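Local coordinates for protein monalysin (Pseudomonas entomophila, PDB 4MKO) that forms pores in host cell membranes as a secreted, cytolytic and hemolytic toxin, contributing to intestinal damage and lethality in Drosophila, at residues V144-H149 / L179-Q184; N100-N105 / E118-T123; F56-Y61 / L199-V204; G2-Y7 / Q205-M210. One frame throughout, in Å; residues are numbered along the deposited sequence.

Contact 1: residues V144-H149 / L179-Q184; sequences VLVYAH and LSAITQ
I182 rests against the rim of the Y147 ring. Its CG1 branch, held between backbone N and carbonyl carbon (chi1 70°), lies 3.7 Å from Y147 CE1, near the ring plane, while CD1 runs on towards the phenol oxygen, which is itself hydrogen-bonded to N105 OD1. L145 packs beside it, CB against I182 CG1 and CD1 4.1 Å from Q184 CB. On the same face S180 OG and H149 NE2 are hydrogen-bonded at 2.7 Å, with the hydroxyl close to the imidazole plane; either group could be the donor. H149 ND1 is hydrogen-bonded to T52 OG1, and with both ring nitrogens engaged the rotation is fixed.

Backbone pairing sets this spacing. The two strands run antiparallel (153° between their short axes), with L145 and Y147 in hydrogen-bonded pairs opposite I182 and S180; Y147 N to S180 O is 2.9 Å. They belong to the mixed sheet at the centre of this aerolysin-like fold.

The other face is mainly aliphatic where the strands meet: V144, V146 and A148 against L179 and A181. V144 CG1 sits against the small methyl of A181, 3.7 Å from its CB. L179 sends its two tips different ways: CD2 packs 3.7 Å from A148 CB, and on the other branch the L179 and V146 side chains cross obliquely, CD1 to CG1 at 4.1 Å. W201, from helix 201-211, covers V146, L179 and A181 on this side.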
loop_
_atom_site.group_PDB
_atom_site.type_symbol
_atom_site.label_atom_id
_atom_site.label_comp_id
_atom_site.label_asym_id
_atom_site.label_seq_id
_atom_site.Cartn_x
_atom_site.Cartn_y
_atom_site.Cartn_z
ATOM N N VAL A 144 -2.620 -0.877 -5.125
ATOM C CA VAL A 144 -1.656 -1.116 -4.050
ATOM C C VAL A 144 -2.165 -0.427 -2.788
ATOM O O VAL A 144 -2.550 0.752 -2.824
ATOM C CB VAL A 144 -0.247 -0.610 -4.410
ATOM C CG1 VAL A 144 0.698 -0.715 -3.211
ATOM C CG2 VAL A 144 0.329 -1.374 -5.600
ATOM N N LEU A 145 -2.158 -1.164 -1.671
ATOM C CA LEU A 145 -2.534 -0.661 -0.357
ATOM C C LEU A 145 -1.258 -0.393 0.409
ATOM O O LEU A 145 -0.421 -1.285 0.552
ATOM C CB LEU A 145 -3.448 -1.649 0.410
ATOM C CG LEU A 145 -4.744 -2.036 -0.317
ATOM C CD1 LEU A 145 -5.442 -3.226 0.372
ATOM C CD2 LEU A 145 -5.697 -0.820 -0.473
ATOM N N VAL A 146 -1.097 0.851 0.872
ATOM C CA VAL A 146 0.100 1.308 1.592
ATOM C C VAL A 146 -0.190 1.542 3.065
ATOM O O VAL A 146 -1.162 2.226 3.412
ATOM C CB VAL A 146 0.715 2.577 0.935
ATOM C CG1 VAL A 146 2.024 2.975 1.628
ATOM C CG2 VAL A 146 0.948 2.360 -0.568
ATOM N N TYR A 147 0.704 1.022 3.925
ATOM C CA TYR A 147 0.580 1.112 5.382
ATOM C C TYR A 147 1.778 1.807 6.002
ATOM O O TYR A 147 2.902 1.664 5.503
ATOM C CB TYR A 147 0.449 -0.323 5.985
ATOM C CG TYR A 147 -0.731 -1.064 5.407
ATOM C CD1 TYR A 147 -0.631 -1.720 4.180
ATOM C CD2 TYR A 147 -1.987 -0.985 6.003
ATOM C CE1 TYR A 147 -1.737 -2.322 3.592
ATOM C CE2 TYR A 147 -3.100 -1.604 5.432
ATOM C CZ TYR A 147 -2.971 -2.252 4.213
ATOM O OH TYR A 147 -4.049 -2.870 3.631
ATOM N N ALA A 148 1.530 2.565 7.078
ATOM C CA ALA A 148 2.596 3.191 7.860
ATOM C C ALA A 148 2.723 2.367 9.140
ATOM O O ALA A 148 1.719 1.866 9.676
ATOM C CB ALA A 148 2.255 4.641 8.201
ATOM N N HIS A 149 3.957 2.223 9.619
ATOM C CA HIS A 149 4.216 1.410 10.781
ATOM C C HIS A 149 5.170 2.110 11.731
ATOM O O HIS A 149 6.088 2.802 11.285
ATOM C CB HIS A 149 4.928 0.113 10.330
ATOM C CG HIS A 149 4.232 -0.679 9.267
ATOM N ND1 HIS A 149 3.301 -1.648 9.587
ATOM C CD2 HIS A 149 4.335 -0.600 7.923
ATOM C CE1 HIS A 149 2.896 -2.152 8.431
ATOM N NE2 HIS A 149 3.485 -1.550 7.406
ATOM N N LEU A 179 7.155 2.427 5.740
ATOM C CA LEU A 179 5.929 2.054 5.038
ATOM C C LEU A 179 6.084 0.668 4.437
ATOM O O LEU A 179 7.180 0.288 4.041
ATOM C CB LEU A 179 5.595 3.026 3.882
ATOM C CG LEU A 179 5.558 4.532 4.172
ATOM C CD1 LEU A 179 5.154 5.303 2.894
ATOM C CD2 LEU A 179 4.580 4.868 5.302
ATOM N N SER A 180 4.957 -0.051 4.286
ATOM C CA SER A 180 4.924 -1.311 3.560
ATOM C C SER A 180 3.775 -1.246 2.582
ATOM O O SER A 180 2.914 -0.367 2.687
ATOM C CB SER A 180 4.767 -2.508 4.490
ATOM O OG SER A 180 3.434 -2.688 4.916
ATOM N N ALA A 181 3.733 -2.196 1.658
ATOM C CA ALA A 181 2.680 -2.191 0.647
ATOM C C ALA A 181 2.315 -3.613 0.238
ATOM O O ALA A 181 3.187 -4.475 0.129
ATOM C CB ALA A 181 3.133 -1.394 -0.563
ATOM N N ILE A 182 1.018 -3.847 0.057
ATOM C CA ILE A 182 0.443 -5.120 -0.384
ATOM C C ILE A 182 -0.502 -4.784 -1.540
ATOM O O ILE A 182 -0.877 -3.615 -1.712
ATOM C CB ILE A 182 -0.288 -5.890 0.773
ATOM C CG1 ILE A 182 -1.616 -5.188 1.215
ATOM C CG2 ILE A 182 0.654 -6.154 1.984
ATOM C CD1 ILE A 182 -2.491 -5.933 2.225
ATOM N N THR A 183 -0.910 -5.788 -2.314
ATOM C CA THR A 183 -1.880 -5.525 -3.378
ATOM C C THR A 183 -3.274 -5.920 -2.950
ATOM O O THR A 183 -3.458 -6.721 -2.024
ATOM C CB THR A 183 -1.547 -6.325 -4.643
ATOM O OG1 THR A 183 -1.212 -7.662 -4.260
ATOM C CG2 THR A 183 -0.448 -5.688 -5.487
ATOM N N GLN A 184 -4.258 -5.378 -3.673
ATOM C CA GLN A 184 -5.681 -5.713 -3.553
ATOM C C GLN A 184 -6.049 -6.431 -4.859
ATOM O O GLN A 184 -5.448 -6.153 -5.896
ATOM C CB GLN A 184 -6.521 -4.429 -3.415
ATOM C CG GLN A 184 -7.979 -4.672 -3.052
ATOM C CD GLN A 184 -8.718 -3.385 -2.815
ATOM O OE1 GLN A 184 -8.615 -2.420 -3.584
ATOM N NE2 GLN A 184 -9.510 -3.357 -1.771
#

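Contact 2: residues N100-N105 / E118-T123; sequences NIDIVN and ESWSTT
I101 lays its CG2 methyl over the W120 indole, 3.4 Å from the centroid of the five-membered ring and only 10° off the ring normal, a CH-pi contact. The methyl occupies the position between backbone N and carbonyl carbon, whereas CG1 extends anti to the backbone N, which leaves the short CG2 branch facing the indole. At the indole edge, W120 NE1 donates to D102 OD1 at 2.9 Å with an N-H...O angle of 163°. The acceptor lies near the ring plane and is met on the anti side but tilted from the carboxylate plane, the carboxylate being turned 68° from the indole.

D102 OD1 is gripped twice. N105 ND2 also donates to it at 2.9 Å, from the opposite face of the carboxylate plane, and N105 OD1 is in turn bonded to Y147 OH, which fixes the amide's orientation. The arrangement lies in what is inferred to be the pore-forming region of this aerolysin-like toxin, where a 3-10 turn leading into helix 103-107 meets the type I beta turn E118-S121.

V104 CG1 also packs on the indole, 3.8 Å from W120 CZ2. D102 OD2 is linked through one water to S119 OG, weakly on the aspartate side; T112 OG1 is another partner of that serine hydroxyl.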
loop_
_atom_site.group_PDB
_atom_site.type_symbol
_atom_site.label_atom_id
_atom_site.label_comp_id
_atom_site.label_asym_id
_atom_site.label_seq_id
_atom_site.Cartn_x
_atom_site.Cartn_y
_atom_site.Cartn_z
ATOM N N ASN A 100 -2.930 -12.311 11.129
ATOM C CA ASN A 100 -3.886 -11.606 11.987
ATOM C C ASN A 100 -3.789 -10.076 11.919
ATOM O O ASN A 100 -4.708 -9.405 12.396
ATOM C CB ASN A 100 -3.859 -12.086 13.453
ATOM C CG ASN A 100 -5.213 -11.945 14.166
ATOM O OD1 ASN A 100 -6.298 -12.063 13.564
ATOM N ND2 ASN A 100 -5.199 -11.692 15.473
ATOM N N ILE A 101 -2.755 -9.532 11.254
ATOM C CA ILE A 101 -2.627 -8.078 11.087
ATOM C C ILE A 101 -3.819 -7.584 10.248
ATOM O O ILE A 101 -4.180 -6.414 10.343
ATOM C CB ILE A 101 -1.280 -7.654 10.438
ATOM C CG1 ILE A 101 -1.081 -6.101 10.487
ATOM C CG2 ILE A 101 -1.119 -8.198 9.014
ATOM C CD1 ILE A 101 0.299 -5.573 10.136
ATOM N N ASP A 102 -4.452 -8.497 9.455
ATOM C CA ASP A 102 -5.560 -8.120 8.582
ATOM C C ASP A 102 -6.737 -7.469 9.304
ATOM O O ASP A 102 -7.536 -6.810 8.644
ATOM C CB ASP A 102 -6.021 -9.277 7.694
ATOM C CG ASP A 102 -6.648 -8.762 6.402
ATOM O OD1 ASP A 102 -6.006 -7.945 5.715
ATOM O OD2 ASP A 102 -7.782 -9.171 6.092
ATOM N N ILE A 103 -6.801 -7.527 10.659
ATOM C CA ILE A 103 -7.825 -6.772 11.408
ATOM C C ILE A 103 -7.714 -5.263 11.067
ATOM O O ILE A 103 -8.700 -4.543 11.214
ATOM C CB ILE A 103 -7.790 -6.992 12.948
ATOM C CG1 ILE A 103 -6.481 -6.448 13.583
ATOM C CG2 ILE A 103 -8.058 -8.461 13.308
ATOM C CD1 ILE A 103 -6.617 -6.086 15.041
ATOM N N VAL A 104 -6.526 -4.793 10.618
ATOM C CA VAL A 104 -6.345 -3.382 10.238
ATOM C C VAL A 104 -7.243 -3.055 9.027
ATOM O O VAL A 104 -7.822 -1.973 8.977
ATOM C CB VAL A 104 -4.857 -2.966 10.014
ATOM C CG1 VAL A 104 -4.261 -3.580 8.751
ATOM C CG2 VAL A 104 -4.699 -1.436 10.008
ATOM N N ASN A 105 -7.389 -4.018 8.107
ATOM C CA ASN A 105 -8.202 -3.877 6.895
ATOM C C ASN A 105 -9.669 -3.969 7.216
ATOM O O ASN A 105 -10.442 -3.072 6.863
ATOM C CB ASN A 105 -7.744 -4.864 5.822
ATOM C CG ASN A 105 -6.503 -4.370 5.114
ATOM O OD1 ASN A 105 -6.279 -3.148 5.002
ATOM N ND2 ASN A 105 -5.688 -5.292 4.597
ATOM N N GLU A 118 -2.558 -15.467 2.186
ATOM C CA GLU A 118 -1.994 -14.787 1.025
ATOM C C GLU A 118 -1.810 -13.269 1.193
ATOM O O GLU A 118 -0.835 -12.734 0.688
ATOM C CB GLU A 118 -2.935 -14.969 -0.174
ATOM C CG GLU A 118 -2.890 -16.317 -0.875
ATOM C CD GLU A 118 -3.970 -16.490 -1.934
ATOM O OE1 GLU A 118 -4.891 -15.642 -2.023
ATOM O OE2 GLU A 118 -3.891 -17.489 -2.683
ATOM N N SER A 119 -2.793 -12.587 1.795
ATOM C CA SER A 119 -2.887 -11.127 1.880
ATOM C C SER A 119 -1.614 -10.392 2.326
ATOM O O SER A 119 -1.277 -9.353 1.730
ATOM C CB SER A 119 -4.057 -10.727 2.773
ATOM O OG SER A 119 -5.285 -11.170 2.216
ATOM N N TRP A 120 -0.908 -10.939 3.356
ATOM C CA TRP A 120 0.273 -10.300 3.955
ATOM C C TRP A 120 1.539 -11.146 3.817
ATOM O O TRP A 120 2.546 -10.904 4.493
ATOM C CB TRP A 120 -0.020 -9.969 5.421
ATOM C CG TRP A 120 -1.098 -8.935 5.603
ATOM C CD1 TRP A 120 -2.443 -9.152 5.692
ATOM C CD2 TRP A 120 -0.911 -7.515 5.698
ATOM N NE1 TRP A 120 -3.109 -7.955 5.868
ATOM C CE2 TRP A 120 -2.191 -6.931 5.864
ATOM C CE3 TRP A 120 0.226 -6.679 5.705
ATOM C CZ2 TRP A 120 -2.367 -5.558 6.079
ATOM C CZ3 TRP A 120 0.048 -5.316 5.898
ATOM C CH2 TRP A 120 -1.238 -4.767 6.075
ATOM N N SER A 121 1.493 -12.127 2.919
ATOM C CA SER A 121 2.611 -13.027 2.677
ATOM C C SER A 121 3.573 -12.431 1.650
ATOM O O SER A 121 3.486 -11.240 1.300
ATOM C CB SER A 121 2.083 -14.392 2.218
ATOM O OG SER A 121 3.098 -15.383 2.267
ATOM N N THR A 122 4.508 -13.263 1.156
ATOM C CA THR A 122 5.458 -12.861 0.137
ATOM C C THR A 122 4.734 -12.686 -1.196
ATOM O O THR A 122 3.667 -13.283 -1.392
ATOM C CB THR A 122 6.604 -13.891 0.037
ATOM O OG1 THR A 122 6.049 -15.176 -0.245
ATOM C CG2 THR A 122 7.463 -13.941 1.308
ATOM N N THR A 123 5.306 -11.867 -2.099
ATOM C CA THR A 123 4.761 -11.614 -3.432
ATOM C C THR A 123 4.575 -12.937 -4.190
ATOM O O THR A 123 5.508 -13.755 -4.279
ATOM C CB THR A 123 5.683 -10.704 -4.271
ATOM O OG1 THR A 123 6.175 -9.614 -3.480
ATOM C CG2 THR A 123 4.989 -10.160 -5.515
HETATM O O HOH W 1 -6.630 -11.548 4.924
#

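Contact 3: residues F56-Y61 / L199-V204; sequences FAYLQY and LDWDTV
With chi1 at 71°, Y58 holds its ring between its own backbone N and carbonyl carbon, and V204 places CG2 anti to its carbonyl carbon; together these torsions bring the methyl over the tyrosine face. The CG2 atom of V204 is 3.8 Å from the Y58 ring centroid and 14° off the normal, displaced towards the rim on the CD1-CE1 side, a CH-pi contact. L199 approaches elsewhere on the ring, its CB lying 4.0 Å from Y58 CD2. Its CD1 reaches further, meeting the edge of the F56 ring at CE2, also at 4.0 Å. W201 CE3 comes obliquely to the phenol oxygen of Y58.

The start of helix 201-211 is thus set against strand 46-67. D200 is the N-cap of this helix: its OD1 accepts T203 N at 3.0 Å, nearly along the C-O axis, and also T203 OG1 from above the carboxylate plane.

No direct hydrogen bond joins the two segments. Instead one water links L59 O to L199 N, and another links Y61 N to L199 O, with the second water 2.8 Å from L199 O. The chemistry therefore implies an apolar seat of aromatic and aliphatic groups, flanked by water bridges that satisfy both backbone polar atoms of L199.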
loop_
_atom_site.group_PDB
_atom_site.type_symbol
_atom_site.label_atom_id
_atom_site.label_comp_id
_atom_site.label_asym_id
_atom_site.label_seq_id
_atom_site.Cartn_x
_atom_site.Cartn_y
_atom_site.Cartn_z
ATOM N N PHE A 56 -2.265 5.090 2.350
ATOM C CA PHE A 56 -2.371 5.494 0.948
ATOM C C PHE A 56 -2.769 4.319 0.087
ATOM O O PHE A 56 -2.610 3.169 0.480
ATOM C CB PHE A 56 -0.994 6.048 0.499
ATOM C CG PHE A 56 -1.066 7.054 -0.636
ATOM C CD1 PHE A 56 -1.404 8.381 -0.389
ATOM C CD2 PHE A 56 -0.756 6.683 -1.938
ATOM C CE1 PHE A 56 -1.481 9.307 -1.433
ATOM C CE2 PHE A 56 -0.811 7.616 -2.980
ATOM C CZ PHE A 56 -1.182 8.918 -2.720
ATOM N N ALA A 57 -3.306 4.607 -1.085
ATOM C CA ALA A 57 -3.636 3.546 -2.043
ATOM C C ALA A 57 -3.312 4.104 -3.391
ATOM O O ALA A 57 -3.627 5.268 -3.652
ATOM C CB ALA A 57 -5.100 3.162 -1.955
ATOM N N TYR A 58 -2.626 3.324 -4.230
ATOM C CA TYR A 58 -2.290 3.863 -5.549
ATOM C C TYR A 58 -2.332 2.792 -6.615
ATOM O O TYR A 58 -2.398 1.602 -6.300
ATOM C CB TYR A 58 -0.959 4.640 -5.546
ATOM C CG TYR A 58 0.260 3.765 -5.404
ATOM C CD1 TYR A 58 0.715 3.368 -4.149
ATOM C CD2 TYR A 58 0.998 3.378 -6.521
ATOM C CE1 TYR A 58 1.856 2.583 -4.012
ATOM C CE2 TYR A 58 2.142 2.592 -6.393
ATOM C CZ TYR A 58 2.558 2.187 -5.134
ATOM O OH TYR A 58 3.676 1.427 -4.974
ATOM N N LEU A 59 -2.271 3.219 -7.871
ATOM C CA LEU A 59 -2.317 2.300 -9.005
ATOM C C LEU A 59 -0.899 2.040 -9.490
ATOM O O LEU A 59 -0.183 2.979 -9.879
ATOM C CB LEU A 59 -3.166 2.922 -10.122
ATOM C CG LEU A 59 -4.676 3.005 -9.871
ATOM C CD1 LEU A 59 -5.374 3.677 -11.038
ATOM C CD2 LEU A 59 -5.268 1.629 -9.619
ATOM N N GLN A 60 -0.467 0.780 -9.425
ATOM C CA GLN A 60 0.876 0.460 -9.890
ATOM C C GLN A 60 0.799 -0.169 -11.272
ATOM O O GLN A 60 -0.097 -0.958 -11.561
ATOM C CB GLN A 60 1.650 -0.406 -8.893
ATOM C CG GLN A 60 1.404 -1.901 -8.998
ATOM C CD GLN A 60 2.328 -2.696 -8.101
ATOM O OE1 GLN A 60 3.177 -2.150 -7.368
ATOM N NE2 GLN A 60 2.131 -4.005 -8.091
ATOM N N TYR A 61 1.733 0.208 -12.121
ATOM C CA TYR A 61 1.787 -0.243 -13.514
ATOM C C TYR A 61 1.859 -1.770 -13.677
ATOM O O TYR A 61 2.651 -2.424 -12.997
ATOM C CB TYR A 61 2.991 0.418 -14.181
ATOM C CG TYR A 61 3.123 0.100 -15.652
ATOM C CD1 TYR A 61 2.324 0.737 -16.599
ATOM C CD2 TYR A 61 4.045 -0.845 -16.101
ATOM C CE1 TYR A 61 2.443 0.445 -17.961
ATOM C CE2 TYR A 61 4.175 -1.143 -17.457
ATOM C CZ TYR A 61 3.369 -0.499 -18.381
ATOM O OH TYR A 61 3.484 -0.794 -19.716
ATOM N N LEU A 199 2.263 6.448 -10.180
ATOM C CA LEU A 199 3.196 6.584 -9.082
ATOM C C LEU A 199 3.921 5.250 -8.930
ATOM O O LEU A 199 3.387 4.206 -9.323
ATOM C CB LEU A 199 2.418 6.890 -7.792
ATOM C CG LEU A 199 1.656 8.226 -7.764
ATOM C CD1 LEU A 199 0.735 8.300 -6.562
ATOM C CD2 LEU A 199 2.622 9.414 -7.764
ATOM N N ASP A 200 5.138 5.285 -8.377
ATOM C CA ASP A 200 5.898 4.083 -8.083
ATOM C C ASP A 200 6.250 4.079 -6.586
ATOM O O ASP A 200 6.006 5.065 -5.885
ATOM C CB ASP A 200 7.128 3.927 -8.996
ATOM C CG ASP A 200 8.151 5.044 -8.935
ATOM O OD1 ASP A 200 8.277 5.685 -7.865
ATOM O OD2 ASP A 200 8.864 5.246 -9.940
ATOM N N TRP A 201 6.799 2.965 -6.102
ATOM C CA TRP A 201 7.090 2.777 -4.689
ATOM C C TRP A 201 8.076 3.800 -4.111
ATOM O O TRP A 201 7.855 4.282 -3.005
ATOM C CB TRP A 201 7.548 1.343 -4.454
ATOM C CG TRP A 201 7.743 0.959 -3.020
ATOM C CD1 TRP A 201 8.795 0.265 -2.506
ATOM C CD2 TRP A 201 6.848 1.211 -1.923
ATOM N NE1 TRP A 201 8.610 0.053 -1.158
ATOM C CE2 TRP A 201 7.408 0.597 -0.780
ATOM C CE3 TRP A 201 5.581 1.833 -1.811
ATOM C CZ2 TRP A 201 6.805 0.659 0.476
ATOM C CZ3 TRP A 201 4.970 1.874 -0.566
ATOM C CH2 TRP A 201 5.603 1.333 0.571
ATOM N N ASP A 202 9.155 4.124 -4.848
ATOM C CA ASP A 202 10.157 5.117 -4.428
ATOM C C ASP A 202 9.494 6.483 -4.210
ATOM O O ASP A 202 9.673 7.093 -3.144
ATOM C CB ASP A 202 11.285 5.203 -5.475
ATOM C CG ASP A 202 12.474 6.011 -5.007
ATOM O OD1 ASP A 202 12.483 7.245 -5.237
ATOM O OD2 ASP A 202 13.394 5.417 -4.406
ATOM N N THR A 203 8.681 6.931 -5.185
ATOM C CA THR A 203 7.963 8.206 -5.142
ATOM C C THR A 203 6.980 8.243 -3.960
ATOM O O THR A 203 6.938 9.237 -3.232
ATOM C CB THR A 203 7.275 8.500 -6.485
ATOM O OG1 THR A 203 8.267 8.492 -7.509
ATOM C CG2 THR A 203 6.535 9.848 -6.492
ATOM N N VAL A 204 6.179 7.177 -3.787
ATOM C CA VAL A 204 5.199 7.109 -2.698
ATOM C C VAL A 204 5.886 7.205 -1.335
ATOM O O VAL A 204 5.408 7.948 -0.494
ATOM C CB VAL A 204 4.252 5.876 -2.830
ATOM C CG1 VAL A 204 3.376 5.686 -1.585
ATOM C CG2 VAL A 204 3.363 6.031 -4.068
HETATM O O HOH W 2 -0.488 5.676 -9.773
HETATM O O HOH W 3 3.728 2.127 -11.109
#

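Contact 4: residues G2-Y7 / Q205-M210; sequences GRFDQY and QRNVLM
The F4 ring is sandwiched. One face is covered by N207, whose CB stands 3.4 Å from the ring centroid and 11° off its normal; the opposite face takes Y7 CE2, 3.5 Å above the F4 plane and displaced towards the F4 rim. At the edge, in plane, lies the carbonyl carbon of G2. Beyond CB, the carboxamide of N207 stacks on the phenyl ring with the two planes only 9° apart, and its CG is 3.4 Å from F4 CE1. That CG lies beside the helix backbone N, and chi2 of -94° turns the amide flat to the ring.

The two polar ends of this amide have different partners. N207 OD1 receives a hydrogen bond from a water at 2.7 Å, and the same water accepts from F4 N at 2.8 Å, so the 3-10 segment is tied to the helix through solvent. N207 ND2 bonds back to T203 O, one turn earlier in the helix. V208 adds an apolar touch, its CG2 lying 3.8 Å from F4 CD2.

This is the N-terminal loop of the cleaved form laid on helix 201-211, whose wider pi-type turn spans 206-210. F4 also meets F56 of strand 46-67 and L199 just before the helix, while V208 packs on W31 of strand 29-43 and L179 of strand 173-191.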
loop_
_atom_site.group_PDB
_atom_site.type_symbol
_atom_site.label_atom_id
_atom_site.label_comp_id
_atom_site.label_asym_id
_atom_site.label_seq_id
_atom_site.Cartn_x
_atom_site.Cartn_y
_atom_site.Cartn_z
ATOM N N GLY A 2 5.004 15.405 -7.801
ATOM C CA GLY A 2 5.031 15.265 -6.343
ATOM C C GLY A 2 3.749 15.791 -5.737
ATOM O O GLY A 2 2.668 15.339 -6.113
ATOM N N ARG A 3 3.856 16.813 -4.866
ATOM C CA ARG A 3 2.712 17.502 -4.265
ATOM C C ARG A 3 1.553 16.538 -3.952
ATOM O O ARG A 3 0.488 16.584 -4.587
ATOM C CB ARG A 3 2.243 18.662 -5.179
ATOM C CG ARG A 3 3.328 19.704 -5.519
ATOM C CD ARG A 3 3.651 20.671 -4.385
ATOM N NE ARG A 3 2.474 21.400 -3.907
ATOM C CZ ARG A 3 1.990 22.505 -4.468
ATOM N NH1 ARG A 3 2.565 23.016 -5.550
ATOM N NH2 ARG A 3 0.919 23.098 -3.961
ATOM N N PHE A 4 1.772 15.658 -2.968
ATOM C CA PHE A 4 0.767 14.661 -2.583
ATOM C C PHE A 4 -0.476 15.307 -1.930
ATOM O O PHE A 4 -1.501 14.628 -1.762
ATOM C CB PHE A 4 1.387 13.523 -1.756
ATOM C CG PHE A 4 1.952 12.387 -2.592
ATOM C CD1 PHE A 4 2.731 12.644 -3.724
ATOM C CD2 PHE A 4 1.730 11.064 -2.236
ATOM C CE1 PHE A 4 3.292 11.594 -4.468
ATOM C CE2 PHE A 4 2.280 10.014 -2.988
ATOM C CZ PHE A 4 3.059 10.283 -4.098
ATOM N N ASP A 5 -0.414 16.638 -1.659
ATOM C CA ASP A 5 -1.555 17.394 -1.147
ATOM C C ASP A 5 -2.681 17.433 -2.203
ATOM O O ASP A 5 -3.836 17.693 -1.864
ATOM C CB ASP A 5 -1.147 18.811 -0.656
ATOM C CG ASP A 5 -0.249 19.664 -1.555
ATOM O OD1 ASP A 5 0.370 19.112 -2.485
ATOM O OD2 ASP A 5 -0.119 20.872 -1.284
ATOM N N GLN A 6 -2.358 17.131 -3.475
ATOM C CA GLN A 6 -3.349 17.100 -4.556
ATOM C C GLN A 6 -4.313 15.925 -4.442
ATOM O O GLN A 6 -5.392 15.975 -5.034
ATOM C CB GLN A 6 -2.669 17.065 -5.952
ATOM C CG GLN A 6 -2.097 15.696 -6.364
ATOM C CD GLN A 6 -1.287 15.782 -7.625
ATOM O OE1 GLN A 6 -1.835 15.786 -8.729
ATOM N NE2 GLN A 6 0.035 15.822 -7.488
ATOM N N TYR A 7 -3.901 14.834 -3.751
ATOM C CA TYR A 7 -4.729 13.637 -3.693
ATOM C C TYR A 7 -5.775 13.728 -2.592
ATOM O O TYR A 7 -5.461 14.257 -1.519
ATOM C CB TYR A 7 -3.870 12.367 -3.527
ATOM C CG TYR A 7 -2.806 12.230 -4.595
ATOM C CD1 TYR A 7 -3.153 12.048 -5.932
ATOM C CD2 TYR A 7 -1.454 12.307 -4.274
ATOM C CE1 TYR A 7 -2.181 11.963 -6.925
ATOM C CE2 TYR A 7 -0.473 12.206 -5.257
ATOM C CZ TYR A 7 -0.844 12.034 -6.582
ATOM O OH TYR A 7 0.111 11.916 -7.560
ATOM N N GLN A 205 6.975 6.442 -1.099
ATOM C CA GLN A 205 7.667 6.492 0.199
ATOM C C GLN A 205 8.266 7.856 0.450
ATOM O O GLN A 205 8.105 8.371 1.556
ATOM C CB GLN A 205 8.773 5.445 0.293
ATOM C CG GLN A 205 8.256 4.017 0.365
ATOM C CD GLN A 205 9.437 3.094 0.243
ATOM O OE1 GLN A 205 9.962 2.591 1.244
ATOM N NE2 GLN A 205 9.873 2.867 -0.992
ATOM N N ARG A 206 8.932 8.454 -0.576
ATOM C CA ARG A 206 9.543 9.776 -0.428
ATOM C C ARG A 206 8.477 10.808 -0.027
ATOM O O ARG A 206 8.662 11.526 0.956
ATOM C CB ARG A 206 10.257 10.204 -1.726
ATOM C CG ARG A 206 11.123 11.466 -1.593
ATOM C CD ARG A 206 11.399 12.166 -2.928
ATOM N NE ARG A 206 11.731 11.233 -4.008
ATOM C CZ ARG A 206 10.993 11.048 -5.099
ATOM N NH1 ARG A 206 9.887 11.757 -5.290
ATOM N NH2 ARG A 206 11.362 10.164 -6.015
ATOM N N ASN A 207 7.358 10.844 -0.748
ATOM C CA ASN A 207 6.299 11.815 -0.498
ATOM C C ASN A 207 5.482 11.574 0.756
ATOM O O ASN A 207 5.270 12.513 1.529
ATOM C CB ASN A 207 5.399 11.928 -1.705
ATOM C CG ASN A 207 6.023 12.754 -2.805
ATOM O OD1 ASN A 207 5.796 13.966 -2.899
ATOM N ND2 ASN A 207 6.774 12.115 -3.685
ATOM N N VAL A 208 5.018 10.345 0.958
ATOM C CA VAL A 208 4.170 10.027 2.105
ATOM C C VAL A 208 4.951 10.057 3.436
ATOM O O VAL A 208 4.513 10.704 4.377
ATOM C CB VAL A 208 3.402 8.684 1.888
ATOM C CG1 VAL A 208 2.722 8.186 3.175
ATOM C CG2 VAL A 208 2.397 8.801 0.753
ATOM N N LEU A 209 6.040 9.310 3.531
ATOM C CA LEU A 209 6.778 9.214 4.797
ATOM C C LEU A 209 7.793 10.319 5.024
ATOM O O LEU A 209 7.892 10.863 6.128
ATOM C CB LEU A 209 7.468 7.849 4.885
ATOM C CG LEU A 209 8.318 7.579 6.156
ATOM C CD1 LEU A 209 7.442 7.548 7.425
ATOM C CD2 LEU A 209 9.127 6.294 6.015
ATOM N N MET A 210 8.616 10.579 4.019
ATOM C CA MET A 210 9.741 11.495 4.204
ATOM C C MET A 210 9.318 12.951 4.232
ATOM O O MET A 210 9.763 13.694 5.112
ATOM C CB MET A 210 10.845 11.235 3.158
ATOM C CG MET A 210 11.319 9.760 3.086
ATOM S SD MET A 210 11.743 9.001 4.688
ATOM C CE MET A 210 13.324 9.868 5.055
HETATM O O HOH W 4 4.134 15.566 -1.497
#

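From the N terminus, residues 2-7 pair with 205-210, so contact 4 closes the longest loop. Within it lies contact 3, which opens at 56-61 and ends at 199-204; inside that, contacts 2 and 1 close one after the other, without crossing. Contacts 3 and 4 share helix 201-211 and meet through F56, F4, Y7 and L199. Contact 1 adjoins contact 3 in the sheet, where V144 N and V146 N hydrogen-bond to Y58 O and F56 O, and L179 reaches V208 of contact 4. On its other side Y147 and I182 touch N105 and W120 of contact 2, about 24 Å from contact 4 between centres.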